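Local atomic coordinates of ABC transporter sugar binding protein (Xanthomonas axonopodis pv. citri, PDB entry 3UOR), a protein that probably binds maltose or a related sugar in the periplasm as the solute-binding component of an ABC transporter. Residues 141-146 with 265-270; 206-211 with 221-226; 284-289 with 359-364; 382-387 with 403-408. All coordinates share one frame; numbering follows the deposited sequence.

Contact 1 of 4, residues 141-146 with 265-270; sequences YVDTRL and GPWNVR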
loop_
_atom_site.group_PDB
_atom_site.type_symbol
_atom_site.label_atom_id
_atom_site.label_comp_id
_atom_site.label_asym_id
_atom_site.label_seq_id
_atom_site.Cartn_x
_atom_site.Cartn_y
_atom_site.Cartn_z
ATOM N N TYR A 141 -8.998 4.528 0.389
ATOM C CA TYR A 141 -7.786 5.341 0.465
ATOM C C TYR A 141 -6.607 4.451 0.089
ATOM O O TYR A 141 -6.730 3.232 0.067
ATOM C CB TYR A 141 -7.586 5.922 1.865
ATOM C CG TYR A 141 -7.350 4.880 2.935
ATOM C CD1 TYR A 141 -6.078 4.377 3.180
ATOM C CD2 TYR A 141 -8.404 4.397 3.689
ATOM C CE1 TYR A 141 -5.869 3.418 4.153
ATOM C CE2 TYR A 141 -8.212 3.459 4.657
ATOM C CZ TYR A 141 -6.949 2.965 4.887
ATOM O OH TYR A 141 -6.794 2.020 5.867
ATOM N N VAL A 142 -5.469 5.061 -0.203
ATOM C CA VAL A 142 -4.353 4.340 -0.801
ATOM C C VAL A 142 -3.130 4.444 0.104
ATOM O O VAL A 142 -2.818 5.514 0.642
ATOM C CB VAL A 142 -3.981 4.915 -2.176
ATOM C CG1 VAL A 142 -2.938 4.048 -2.878
ATOM C CG2 VAL A 142 -5.210 5.029 -3.042
ATOM N N ASP A 143 -2.463 3.314 0.287
ATOM C CA ASP A 143 -1.181 3.284 0.966
ATOM C C ASP A 143 -0.153 2.915 -0.089
ATOM O O ASP A 143 -0.271 1.881 -0.736
ATOM C CB ASP A 143 -1.222 2.240 2.077
ATOM C CG ASP A 143 0.147 1.965 2.684
ATOM O OD1 ASP A 143 1.134 2.645 2.322
ATOM O OD2 ASP A 143 0.229 1.059 3.530
ATOM N N THR A 144 0.833 3.774 -0.301
ATOM C CA THR A 144 1.956 3.405 -1.152
ATOM C C THR A 144 3.243 3.922 -0.500
ATOM O O THR A 144 3.182 4.791 0.366
ATOM C CB THR A 144 1.790 3.945 -2.585
ATOM O OG1 THR A 144 2.794 3.371 -3.437
ATOM C CG2 THR A 144 1.953 5.442 -2.596
ATOM N N ARG A 145 4.394 3.382 -0.901
ATOM C CA ARG A 145 5.657 3.654 -0.214
ATOM C C ARG A 145 6.628 4.376 -1.128
ATOM O O ARG A 145 6.792 3.999 -2.279
ATOM C CB ARG A 145 6.294 2.325 0.246
ATOM C CG ARG A 145 5.336 1.443 1.073
ATOM C CD ARG A 145 4.798 2.226 2.264
ATOM N NE ARG A 145 3.733 1.504 2.962
ATOM C CZ ARG A 145 3.943 0.495 3.808
ATOM N NH1 ARG A 145 5.187 0.086 4.068
ATOM N NH2 ARG A 145 2.909 -0.106 4.396
ATOM N N LEU A 146 7.271 5.419 -0.626
ATOM C CA LEU A 146 8.186 6.192 -1.460
ATOM C C LEU A 146 9.247 6.792 -0.538
ATOM O O LEU A 146 9.291 6.452 0.649
ATOM C CB LEU A 146 7.409 7.260 -2.270
ATOM C CG LEU A 146 6.442 8.199 -1.544
ATOM C CD1 LEU A 146 7.146 8.934 -0.410
ATOM C CD2 LEU A 146 5.740 9.215 -2.506
ATOM N N GLY A 265 5.551 5.053 4.072
ATOM C CA GLY A 265 4.218 5.451 3.638
ATOM C C GLY A 265 3.667 6.767 4.174
ATOM O O GLY A 265 4.353 7.479 4.911
ATOM N N PRO A 266 2.410 7.089 3.808
ATOM C CA PRO A 266 1.798 8.405 4.047
ATOM C C PRO A 266 1.642 8.764 5.519
ATOM O O PRO A 266 1.713 9.947 5.839
ATOM C CB PRO A 266 0.411 8.301 3.369
ATOM C CG PRO A 266 0.204 6.843 3.061
ATOM C CD PRO A 266 1.601 6.255 2.908
ATOM N N TRP A 267 1.431 7.777 6.387
ATOM C CA TRP A 267 1.252 8.049 7.817
ATOM C C TRP A 267 2.493 8.715 8.414
ATOM O O TRP A 267 2.411 9.351 9.459
ATOM C CB TRP A 267 0.940 6.761 8.593
ATOM C CG TRP A 267 2.121 5.829 8.602
ATOM C CD1 TRP A 267 3.136 5.794 9.518
ATOM C CD2 TRP A 267 2.431 4.830 7.619
ATOM N NE1 TRP A 267 4.054 4.824 9.177
ATOM C CE2 TRP A 267 3.647 4.218 8.015
ATOM C CE3 TRP A 267 1.794 4.383 6.450
ATOM C CZ2 TRP A 267 4.241 3.182 7.283
ATOM C CZ3 TRP A 267 2.384 3.353 5.721
ATOM C CH2 TRP A 267 3.601 2.762 6.145
ATOM N N ASN A 268 3.641 8.587 7.756
ATOM C CA ASN A 268 4.850 9.214 8.292
ATOM C C ASN A 268 4.872 10.728 8.148
ATOM O O ASN A 268 5.580 11.413 8.889
ATOM C CB ASN A 268 6.119 8.632 7.653
ATOM C CG ASN A 268 6.425 7.233 8.140
ATOM O OD1 ASN A 268 6.379 6.272 7.370
ATOM N ND2 ASN A 268 6.732 7.107 9.421
ATOM N N VAL A 269 4.132 11.258 7.183
ATOM C CA VAL A 269 4.231 12.690 6.922
ATOM C C VAL A 269 3.934 13.435 8.221
ATOM O O VAL A 269 4.733 14.264 8.665
ATOM C CB VAL A 269 3.317 13.150 5.773
ATOM C CG1 VAL A 269 3.281 14.694 5.678
ATOM C CG2 VAL A 269 3.799 12.563 4.461
ATOM N N ARG A 270 2.812 13.098 8.854
ATOM C CA ARG A 270 2.437 13.735 10.114
ATOM C C ARG A 270 3.464 13.496 11.209
ATOM O O ARG A 270 3.855 14.427 11.916
ATOM C CB ARG A 270 1.058 13.271 10.587
ATOM C CG ARG A 270 0.499 14.138 11.715
ATOM C CD ARG A 270 -0.950 13.781 12.071
ATOM N NE ARG A 270 -1.863 13.726 10.919
ATOM C CZ ARG A 270 -1.955 14.652 9.961
ATOM N NH1 ARG A 270 -1.176 15.734 9.977
ATOM N NH2 ARG A 270 -2.833 14.490 8.977
#

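Contact 2 of 4, residues 206-211 with 221-226; sequences DRLLRD and AGFRKA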
loop_
_atom_site.group_PDB
_atom_site.type_symbol
_atom_site.label_atom_id
_atom_site.label_comp_id
_atom_site.label_asym_id
_atom_site.label_seq_id
_atom_site.Cartn_x
_atom_site.Cartn_y
_atom_site.Cartn_z
ATOM N N ASP A 206 7.459 -8.072 -15.937
ATOM C CA ASP A 206 6.843 -9.378 -15.769
ATOM C C ASP A 206 6.106 -9.476 -14.435
ATOM O O ASP A 206 6.220 -8.606 -13.578
ATOM C CB ASP A 206 7.820 -10.548 -16.048
ATOM C CG ASP A 206 8.963 -10.630 -15.051
ATOM O OD1 ASP A 206 9.090 -9.702 -14.226
ATOM O OD2 ASP A 206 9.726 -11.632 -15.091
ATOM N N ARG A 207 5.311 -10.522 -14.306
ATOM C CA ARG A 207 4.434 -10.731 -13.170
ATOM C C ARG A 207 5.155 -11.639 -12.152
ATOM O O ARG A 207 5.958 -12.485 -12.540
ATOM C CB ARG A 207 3.180 -11.405 -13.711
ATOM C CG ARG A 207 1.964 -11.421 -12.824
ATOM C CD ARG A 207 0.832 -12.163 -13.547
ATOM N NE ARG A 207 -0.348 -12.283 -12.709
ATOM C CZ ARG A 207 -1.024 -11.244 -12.238
ATOM N NH1 ARG A 207 -0.635 -10.013 -12.546
ATOM N NH2 ARG A 207 -2.095 -11.434 -11.474
ATOM N N LEU A 208 4.886 -11.448 -10.862
ATOM C CA LEU A 208 5.506 -12.253 -9.808
ATOM C C LEU A 208 4.972 -13.688 -9.718
ATOM O O LEU A 208 5.591 -14.542 -9.081
ATOM C CB LEU A 208 5.373 -11.549 -8.462
ATOM C CG LEU A 208 6.340 -10.379 -8.299
ATOM C CD1 LEU A 208 6.092 -9.640 -7.007
ATOM C CD2 LEU A 208 7.785 -10.876 -8.358
ATOM N N LEU A 209 3.822 -13.960 -10.337
ATOM C CA LEU A 209 3.322 -15.341 -10.456
ATOM C C LEU A 209 3.153 -15.646 -11.934
ATOM O O LEU A 209 3.170 -14.734 -12.760
ATOM C CB LEU A 209 1.970 -15.500 -9.751
ATOM C CG LEU A 209 1.940 -15.164 -8.260
ATOM C CD1 LEU A 209 0.533 -15.412 -7.714
ATOM C CD2 LEU A 209 2.976 -16.029 -7.520
ATOM N N ARG A 210 2.982 -16.911 -12.279
ATOM C CA ARG A 210 2.835 -17.265 -13.685
ATOM C C ARG A 210 1.828 -18.378 -13.859
ATOM O O ARG A 210 1.419 -19.022 -12.888
ATOM C CB ARG A 210 4.170 -17.712 -14.279
ATOM C CG ARG A 210 4.753 -18.947 -13.566
ATOM C CD ARG A 210 6.152 -19.286 -14.057
ATOM N NE ARG A 210 6.708 -20.387 -13.288
ATOM C CZ ARG A 210 6.436 -21.664 -13.523
ATOM N NH1 ARG A 210 5.618 -21.986 -14.518
ATOM N NH2 ARG A 210 6.972 -22.616 -12.759
ATOM N N ASP A 211 1.438 -18.591 -15.112
ATOM C CA ASP A 211 0.585 -19.703 -15.506
ATOM C C ASP A 211 -0.705 -19.745 -14.689
ATOM O O ASP A 211 -0.916 -20.642 -13.870
ATOM C CB ASP A 211 1.350 -21.028 -15.422
ATOM C CG ASP A 211 0.539 -22.200 -15.950
ATOM O OD1 ASP A 211 0.764 -23.343 -15.497
ATOM O OD2 ASP A 211 -0.333 -21.979 -16.818
ATOM N N ALA A 221 13.057 -13.039 -14.718
ATOM C CA ALA A 221 14.022 -11.936 -14.826
ATOM C C ALA A 221 13.707 -10.749 -13.920
ATOM O O ALA A 221 14.601 -10.150 -13.328
ATOM C CB ALA A 221 14.160 -11.468 -16.292
ATOM N N GLY A 222 12.430 -10.405 -13.811
ATOM C CA GLY A 222 12.052 -9.217 -13.071
ATOM C C GLY A 222 12.393 -9.342 -11.604
ATOM O O GLY A 222 13.060 -8.466 -11.027
ATOM N N PHE A 223 11.946 -10.423 -10.976
ATOM C CA PHE A 223 12.271 -10.557 -9.558
ATOM C C PHE A 223 13.783 -10.629 -9.312
ATOM O O PHE A 223 14.297 -10.007 -8.364
ATOM C CB PHE A 223 11.546 -11.694 -8.846
ATOM C CG PHE A 223 11.783 -11.674 -7.363
ATOM C CD1 PHE A 223 11.200 -10.686 -6.578
ATOM C CD2 PHE A 223 12.652 -12.571 -6.764
ATOM C CE1 PHE A 223 11.440 -10.621 -5.215
ATOM C CE2 PHE A 223 12.894 -12.525 -5.387
ATOM C CZ PHE A 223 12.304 -11.541 -4.616
ATOM N N ARG A 224 14.500 -11.336 -10.183
ATOM C CA ARG A 224 15.956 -11.390 -10.065
ATOM C C ARG A 224 16.586 -10.004 -10.140
ATOM O O ARG A 224 17.576 -9.729 -9.454
ATOM C CB ARG A 224 16.563 -12.287 -11.138
ATOM C CG ARG A 224 16.257 -13.769 -10.945
ATOM C CD ARG A 224 16.876 -14.539 -12.096
ATOM N NE ARG A 224 16.578 -15.975 -12.108
ATOM C CZ ARG A 224 17.370 -16.900 -11.576
ATOM N NH1 ARG A 224 18.481 -16.543 -10.949
ATOM N NH2 ARG A 224 17.054 -18.174 -11.674
ATOM N N LYS A 225 16.030 -9.132 -10.980
ATOM C CA LYS A 225 16.587 -7.778 -11.138
ATOM C C LYS A 225 16.284 -6.984 -9.846
ATOM O O LYS A 225 17.150 -6.309 -9.289
ATOM C CB LYS A 225 15.992 -7.090 -12.375
ATOM C CG LYS A 225 16.738 -5.856 -12.881
ATOM C CD LYS A 225 15.880 -5.101 -13.920
ATOM C CE LYS A 225 16.667 -4.121 -14.804
ATOM N NZ LYS A 225 17.269 -2.967 -14.093
ATOM N N ALA A 226 15.065 -7.127 -9.343
ATOM C CA ALA A 226 14.644 -6.438 -8.117
ATOM C C ALA A 226 15.422 -6.915 -6.888
ATOM O O ALA A 226 15.911 -6.112 -6.069
ATOM C CB ALA A 226 13.114 -6.623 -7.904
HETATM O O HOH W 1 9.892 -12.009 -11.996
#

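Contact 3 of 4, residues 284-289 with 359-364; sequences WGTAPL and HAFGDQ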
loop_
_atom_site.group_PDB
_atom_site.type_symbol
_atom_site.label_atom_id
_atom_site.label_comp_id
_atom_site.label_asym_id
_atom_site.label_seq_id
_atom_site.Cartn_x
_atom_site.Cartn_y
_atom_site.Cartn_z
ATOM N N TRP A 284 13.267 18.673 4.840
ATOM C CA TRP A 284 12.979 17.307 4.436
ATOM C C TRP A 284 11.751 17.296 3.548
ATOM O O TRP A 284 10.940 18.216 3.584
ATOM C CB TRP A 284 12.757 16.408 5.653
ATOM C CG TRP A 284 11.557 16.802 6.454
ATOM C CD1 TRP A 284 11.475 17.829 7.357
ATOM C CD2 TRP A 284 10.260 16.188 6.427
ATOM N NE1 TRP A 284 10.216 17.881 7.893
ATOM C CE2 TRP A 284 9.448 16.890 7.337
ATOM C CE3 TRP A 284 9.700 15.130 5.705
ATOM C CZ2 TRP A 284 8.120 16.564 7.553
ATOM C CZ3 TRP A 284 8.377 14.803 5.921
ATOM C CH2 TRP A 284 7.601 15.517 6.838
ATOM N N GLY A 285 11.618 16.247 2.750
ATOM C CA GLY A 285 10.489 16.128 1.866
ATOM C C GLY A 285 10.230 14.706 1.468
ATOM O O GLY A 285 10.817 13.786 2.032
ATOM N N THR A 286 9.355 14.534 0.485
ATOM C CA THR A 286 9.025 13.227 -0.031
ATOM C C THR A 286 9.279 13.229 -1.538
ATOM O O THR A 286 9.128 14.260 -2.180
ATOM C CB THR A 286 7.549 12.928 0.233
ATOM O OG1 THR A 286 6.759 13.932 -0.394
ATOM C CG2 THR A 286 7.250 12.948 1.720
ATOM N N ALA A 287 9.673 12.087 -2.100
ATOM C CA ALA A 287 9.949 11.995 -3.531
ATOM C C ALA A 287 9.468 10.647 -4.017
ATOM O O ALA A 287 9.579 9.657 -3.313
ATOM C CB ALA A 287 11.469 12.154 -3.836
ATOM N N PRO A 288 8.948 10.593 -5.236
ATOM C CA PRO A 288 8.409 9.301 -5.663
ATOM C C PRO A 288 9.538 8.300 -5.886
ATOM O O PRO A 288 10.688 8.695 -5.982
ATOM C CB PRO A 288 7.654 9.636 -6.957
ATOM C CG PRO A 288 8.211 10.930 -7.429
ATOM C CD PRO A 288 8.807 11.649 -6.250
ATOM N N LEU A 289 9.207 7.021 -5.959
ATOM C CA LEU A 289 10.201 5.950 -5.990
ATOM C C LEU A 289 10.939 5.898 -7.330
ATOM O O LEU A 289 10.304 5.806 -8.378
ATOM C CB LEU A 289 9.463 4.621 -5.741
ATOM C CG LEU A 289 10.106 3.479 -4.966
ATOM C CD1 LEU A 289 10.687 3.958 -3.636
ATOM C CD2 LEU A 289 9.111 2.345 -4.764
ATOM N N HIS A 359 2.636 15.959 -2.624
ATOM C CA HIS A 359 2.787 15.939 -4.085
ATOM C C HIS A 359 3.392 14.619 -4.589
ATOM O O HIS A 359 2.953 14.067 -5.596
ATOM C CB HIS A 359 3.634 17.136 -4.551
ATOM C CG HIS A 359 3.922 17.138 -6.016
ATOM N ND1 HIS A 359 3.159 17.844 -6.922
ATOM C CD2 HIS A 359 4.884 16.513 -6.736
ATOM C CE1 HIS A 359 3.641 17.655 -8.138
ATOM N NE2 HIS A 359 4.686 16.851 -8.054
ATOM N N ALA A 360 4.408 14.123 -3.890
ATOM C CA ALA A 360 5.128 12.947 -4.362
ATOM C C ALA A 360 4.226 11.718 -4.387
ATOM O O ALA A 360 4.260 10.933 -5.335
ATOM C CB ALA A 360 6.375 12.701 -3.509
ATOM N N PHE A 361 3.402 11.568 -3.354
ATOM C CA PHE A 361 2.393 10.509 -3.312
ATOM C C PHE A 361 1.403 10.627 -4.456
ATOM O O PHE A 361 1.114 9.653 -5.139
ATOM C CB PHE A 361 1.656 10.539 -1.985
ATOM C CG PHE A 361 2.509 10.133 -0.820
ATOM C CD1 PHE A 361 2.863 8.793 -0.637
ATOM C CD2 PHE A 361 2.951 11.078 0.096
ATOM C CE1 PHE A 361 3.652 8.403 0.448
ATOM C CE2 PHE A 361 3.751 10.701 1.180
ATOM C CZ PHE A 361 4.096 9.350 1.357
ATOM N N GLY A 362 0.906 11.837 -4.688
ATOM C CA GLY A 362 -0.089 12.040 -5.723
ATOM C C GLY A 362 0.501 11.691 -7.069
ATOM O O GLY A 362 -0.153 11.090 -7.904
ATOM N N ASP A 363 1.755 12.051 -7.286
ATOM C CA ASP A 363 2.412 11.664 -8.535
ATOM C C ASP A 363 2.594 10.131 -8.660
ATOM O O ASP A 363 2.371 9.545 -9.739
ATOM C CB ASP A 363 3.774 12.359 -8.645
ATOM C CG ASP A 363 4.468 12.076 -9.962
ATOM O OD1 ASP A 363 4.021 12.581 -11.003
ATOM O OD2 ASP A 363 5.459 11.342 -9.958
ATOM N N GLN A 364 3.013 9.481 -7.576
ATOM C CA GLN A 364 3.313 8.028 -7.645
ATOM C C GLN A 364 2.049 7.201 -7.881
ATOM O O GLN A 364 2.090 6.145 -8.527
ATOM C CB GLN A 364 4.013 7.534 -6.371
ATOM C CG GLN A 364 4.438 6.046 -6.443
ATOM C CD GLN A 364 5.475 5.693 -5.390
ATOM O OE1 GLN A 364 6.560 6.252 -5.378
ATOM N NE2 GLN A 364 5.143 4.751 -4.508
HETATM O O HOH W 2 6.365 15.655 -2.406
#

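Contact 4 of 4, residues 382-387 with 403-408; sequences QEMRLV and QELDQR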
loop_
_atom_site.group_PDB
_atom_site.type_symbol
_atom_site.label_atom_id
_atom_site.label_comp_id
_atom_site.label_asym_id
_atom_site.label_seq_id
_atom_site.Cartn_x
_atom_site.Cartn_y
_atom_site.Cartn_z
ATOM N N GLN A 382 5.199 -12.994 2.685
ATOM C CA GLN A 382 5.927 -13.390 3.883
ATOM C C GLN A 382 7.095 -14.319 3.544
ATOM O O GLN A 382 8.179 -14.149 4.080
ATOM C CB GLN A 382 5.017 -14.027 4.941
ATOM C CG GLN A 382 4.069 -13.031 5.647
ATOM C CD GLN A 382 4.750 -11.707 6.038
ATOM O OE1 GLN A 382 5.927 -11.678 6.413
ATOM N NE2 GLN A 382 4.001 -10.611 5.955
ATOM N N GLU A 383 6.886 -15.307 2.677
ATOM C CA GLU A 383 8.011 -16.149 2.242
ATOM C C GLU A 383 9.065 -15.297 1.534
ATOM O O GLU A 383 10.253 -15.445 1.786
ATOM C CB GLU A 383 7.561 -17.265 1.302
ATOM C CG GLU A 383 6.614 -18.269 1.949
ATOM C CD GLU A 383 7.286 -19.031 3.080
ATOM O OE1 GLU A 383 8.498 -19.306 2.969
ATOM O OE2 GLU A 383 6.603 -19.337 4.066
ATOM N N MET A 384 8.627 -14.380 0.671
ATOM C CA MET A 384 9.569 -13.604 -0.111
ATOM C C MET A 384 10.494 -12.877 0.844
ATOM O O MET A 384 11.695 -12.832 0.644
ATOM C CB MET A 384 8.859 -12.571 -0.992
ATOM C CG MET A 384 9.812 -11.494 -1.557
ATOM S SD MET A 384 8.895 -10.222 -2.423
ATOM C CE MET A 384 8.297 -9.304 -1.007
ATOM N N ARG A 385 9.921 -12.291 1.880
ATOM C CA ARG A 385 10.695 -11.471 2.782
ATOM C C ARG A 385 11.665 -12.329 3.623
ATOM O O ARG A 385 12.776 -11.895 3.948
ATOM C CB ARG A 385 9.744 -10.722 3.695
ATOM C CG ARG A 385 10.446 -9.903 4.708
ATOM C CD ARG A 385 9.510 -9.525 5.809
ATOM N NE ARG A 385 9.186 -10.625 6.713
ATOM C CZ ARG A 385 10.081 -11.282 7.441
ATOM N NH1 ARG A 385 11.384 -10.997 7.338
ATOM N NH2 ARG A 385 9.671 -12.243 8.255
ATOM N N LEU A 386 11.249 -13.543 3.973
ATOM C CA LEU A 386 12.114 -14.419 4.766
ATOM C C LEU A 386 13.343 -14.775 3.963
ATOM O O LEU A 386 14.449 -14.823 4.481
ATOM C CB LEU A 386 11.398 -15.711 5.166
ATOM C CG LEU A 386 10.332 -15.567 6.251
ATOM C CD1 LEU A 386 9.701 -16.923 6.573
ATOM C CD2 LEU A 386 10.939 -14.947 7.497
ATOM N N VAL A 387 13.136 -15.042 2.687
ATOM C CA VAL A 387 14.224 -15.418 1.800
ATOM C C VAL A 387 15.147 -14.243 1.564
ATOM O O VAL A 387 16.361 -14.396 1.572
ATOM C CB VAL A 387 13.696 -15.927 0.464
ATOM C CG1 VAL A 387 14.768 -15.867 -0.566
ATOM C CG2 VAL A 387 13.199 -17.351 0.622
ATOM N N GLN A 403 15.102 -19.915 -6.451
ATOM C CA GLN A 403 14.721 -21.308 -6.648
ATOM C C GLN A 403 13.906 -21.784 -5.446
ATOM O O GLN A 403 12.849 -22.426 -5.574
ATOM C CB GLN A 403 15.992 -22.163 -6.780
ATOM C CG GLN A 403 15.729 -23.647 -6.963
ATOM C CD GLN A 403 16.047 -24.118 -8.375
ATOM O OE1 GLN A 403 16.788 -23.457 -9.109
ATOM N NE2 GLN A 403 15.486 -25.263 -8.761
ATOM N N GLU A 404 14.425 -21.467 -4.271
ATOM C CA GLU A 404 13.806 -21.878 -3.025
ATOM C C GLU A 404 12.478 -21.148 -2.845
ATOM O O GLU A 404 11.491 -21.751 -2.441
ATOM C CB GLU A 404 14.746 -21.562 -1.861
ATOM C CG GLU A 404 14.144 -21.837 -0.508
ATOM C CD GLU A 404 15.134 -21.701 0.648
ATOM O OE1 GLU A 404 16.359 -21.538 0.426
ATOM O OE2 GLU A 404 14.661 -21.768 1.799
ATOM N N LEU A 405 12.454 -19.848 -3.152
ATOM C CA LEU A 405 11.213 -19.068 -3.025
ATOM C C LEU A 405 10.120 -19.660 -3.902
ATOM O O LEU A 405 9.024 -19.929 -3.417
ATOM C CB LEU A 405 11.444 -17.593 -3.356
ATOM C CG LEU A 405 10.274 -16.622 -3.208
ATOM C CD1 LEU A 405 9.594 -16.735 -1.836
ATOM C CD2 LEU A 405 10.791 -15.214 -3.422
ATOM N N ASP A 406 10.419 -19.888 -5.181
ATOM C CA ASP A 406 9.475 -20.588 -6.060
ATOM C C ASP A 406 8.982 -21.940 -5.509
ATOM O O ASP A 406 7.787 -22.266 -5.631
ATOM C CB ASP A 406 10.026 -20.742 -7.489
ATOM C CG ASP A 406 9.699 -19.528 -8.371
ATOM O OD1 ASP A 406 8.889 -18.672 -7.935
ATOM O OD2 ASP A 406 10.230 -19.439 -9.499
ATOM N N GLN A 407 9.882 -22.725 -4.911
ATOM C CA GLN A 407 9.470 -23.980 -4.294
ATOM C C GLN A 407 8.451 -23.716 -3.205
ATOM O O GLN A 407 7.426 -24.367 -3.164
ATOM C CB GLN A 407 10.649 -24.759 -3.690
ATOM C CG GLN A 407 11.594 -25.382 -4.692
ATOM C CD GLN A 407 12.690 -26.201 -4.011
ATOM O OE1 GLN A 407 13.884 -26.030 -4.290
ATOM N NE2 GLN A 407 12.282 -27.089 -3.096
ATOM N N ARG A 408 8.736 -22.777 -2.308
ATOM C CA ARG A 408 7.786 -22.458 -1.241
ATOM C C ARG A 408 6.471 -21.950 -1.837
ATOM O O ARG A 408 5.388 -22.342 -1.406
ATOM C CB ARG A 408 8.368 -21.418 -0.273
ATOM C CG ARG A 408 9.625 -21.897 0.503
ATOM C CD ARG A 408 9.371 -23.217 1.269
ATOM N NE ARG A 408 10.481 -24.152 1.067
ATOM C CZ ARG A 408 10.380 -25.320 0.442
ATOM N NH1 ARG A 408 9.214 -25.726 -0.012
ATOM N NH2 ARG A 408 11.445 -26.088 0.282
#

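Contact 1 of 4, residues 141-146 with 265-270
One face of the R145 guanidinium is covered by the rim of the W267 indole, whose CH2 lies 3.3 Å from R145 CZ with the two planes 87° apart; the guanidinium thus meets the ring's edge, not its pi face. In the periplasmic-binding-protein fold this joins the long strand 134-150, which pairs with strands 259-264, 284-287 and 303-307, to the turn entering helix 267-275. At the guanidinium's own edge lies the D143 carboxylate, held side-on in a bidentate salt bridge: R145 NE reaches D143 OD1 at 2.9 Å and R145 NH2 reaches D143 OD2 at 3.0 Å, both nearly straight and in the guanidinium plane. The pair of bonds fixes the rotation of both groups, and D143 OD1 also lies in the plane of the indole, at its edge, 3.7 Å from W267 CZ3. With chi1 at 67°, W267 folds its ring back so that G265 C sits over one indole face, toward its rim. The R145 chain bends at chi2, bringing its CD within 3.4 Å of G265 N. T144 O receives a CA-H...O contact from G265 CA at 3.5 Å, while P266 CD is 3.3 Å from T144 O.

Contact 2 of 4, residues 206-211 with 221-226
D206 points its CB toward G222 at the start of helix 221-235, and chi1 of 66° places CG between its own backbone N and carbonyl carbon. From there D206 CG comes 3.7 Å from G222 N, and the two oxygens meet G222 differently. OD2 accepts the G222 N-H (D206 OD2 to G222 N 3.2 Å, 161° at the hydrogen), met on the syn side but 26° out of the carboxylate plane. D206 OD1 lies against the alpha carbon, 3.2 Å from G222 CA, an approach possible because glycine carries no side chain on that side. A water extends the grip by one residue: it lies 3.1 Å from D206 OD2 and takes the F223 N-H, with F223 N 2.8 Å away. A carboxylate facing N-H groups of a helix's first turn would probably be favoured by the partial positive charge of the helix start. The D206 bond ties the loop before the small hairpin of strands 209-210 and 215-216 to the helix that follows it. Two residues on, L208 sends CD2 to F223, 3.9 Å from its CD1, meeting the ring obliquely. L208 also touches L198 and A201 of helix 195-202, and the F223 ring meets F218 edge-to-face.

Contact 3 of 4, residues 284-289 with 359-364
The side-chain amide of Q364 is engaged at both ends: its OE1 accepts the backbone N-H of L289 at 2.8 Å from L289 N, with 158° at the hydrogen and the donor almost in line with the C=O bond, while its NE2 bonds T144 OG1 and R145 O. An extended chain with CG anti to the backbone N (chi1 -176°) carries the buried amide across to the backbone of segment 284-289, and its three bonds fix which way it is turned. At the opposite end of the contact T286 OG1 accepts from a water 2.7 Å away, which in turn takes the A360 N-H at 2.9 Å from A360 N; the hydroxyl itself bonds L357 O. Between these polar ends packing is close. A360 CB presses on the backbone of the strand, 3.6 Å from A287 N, and touches P288 CD at 3.8 Å. T286 CG2 comes obliquely to the F361 ring, 4.2 Å from its CE2. A short helix late in the chain, 359-364, thus packs on a strand of the binding-protein fold's mixed sheet, 284-287, almost parallel to it (4°, 7.2 Å between axes), with L146 of the neighbouring strand 134-150 packing on A360 and F361, and V269 of helix 267-275 on F361.

Contact 4 of 4, residues 382-387 with 403-408
Segments 382-387 and 403-408 lie side by side as antiparallel helices, their axes 9.8 Å apart at closest approach with 156° between their directions, and M384 and L405 mark the nearest backbone pair. L405 contributes the largest share of the contact. Its CG is anti to the backbone N (chi1 -177°), which sends both methyls across to the other helix, where they settle on backbone as much as on side chains. L405 CD1 is 3.6 Å from M384 N and 3.7 Å from E383 C, and also reaches the CB of E383. The second methyl lies alongside M384, with L405 CD2 4.1 Å from M384 CB, before the M384 chain runs on away from this helix toward L198 and F223. A turn further on, V387 CG2 faces L405 CB at 4.4 Å, a looser contact that A401 supplements. Helices 377-394 and 398-412 are joined by a short connection and form a helical hairpin, which lies against helix 221-235: F223 of that helix touches both M384 and L405. Toward the outer side the leucine gives way to polar chains. E383, bent at chi2, places OE1 3.8 Å from R408 CG, so it meets the aliphatic part of the arginine and not its charged end; the carboxylate and guanidinium planes stand 87° apart, and E383 OE1 remains 5.6 Å from R408 NE. The R408 chain bends at chi2 and chi3 and turns its guanidinium away, where NH1 forms a salt bridge with E411 of its own helix. E404, one residue before L405, pairs through OE2 with R390, a salt bridge that links the two helices.

Overall arrangement
Contacts 1 and 3 share the sheet, where strands 134-150 and 284-287 are neighbours, and their centres are about 10 Å apart. Contact 1 lies nearest the chain's centre yet is only partly buried. Contacts 2 and 4, which meet at F223, form a second group; both are buried although their centres lie about 19 and 21 Å from the centre of the chain. The two groups do not touch. Chemistry follows place: contact 1 sets a salt bridge against an aromatic edge; contact 3, buried, mixes a glutamine amide and a water with small apolar groups; contact 2 has a carboxylate at a helix start; contact 4 is mainly leucine packing between helices, with charged side chains flanking the leucine.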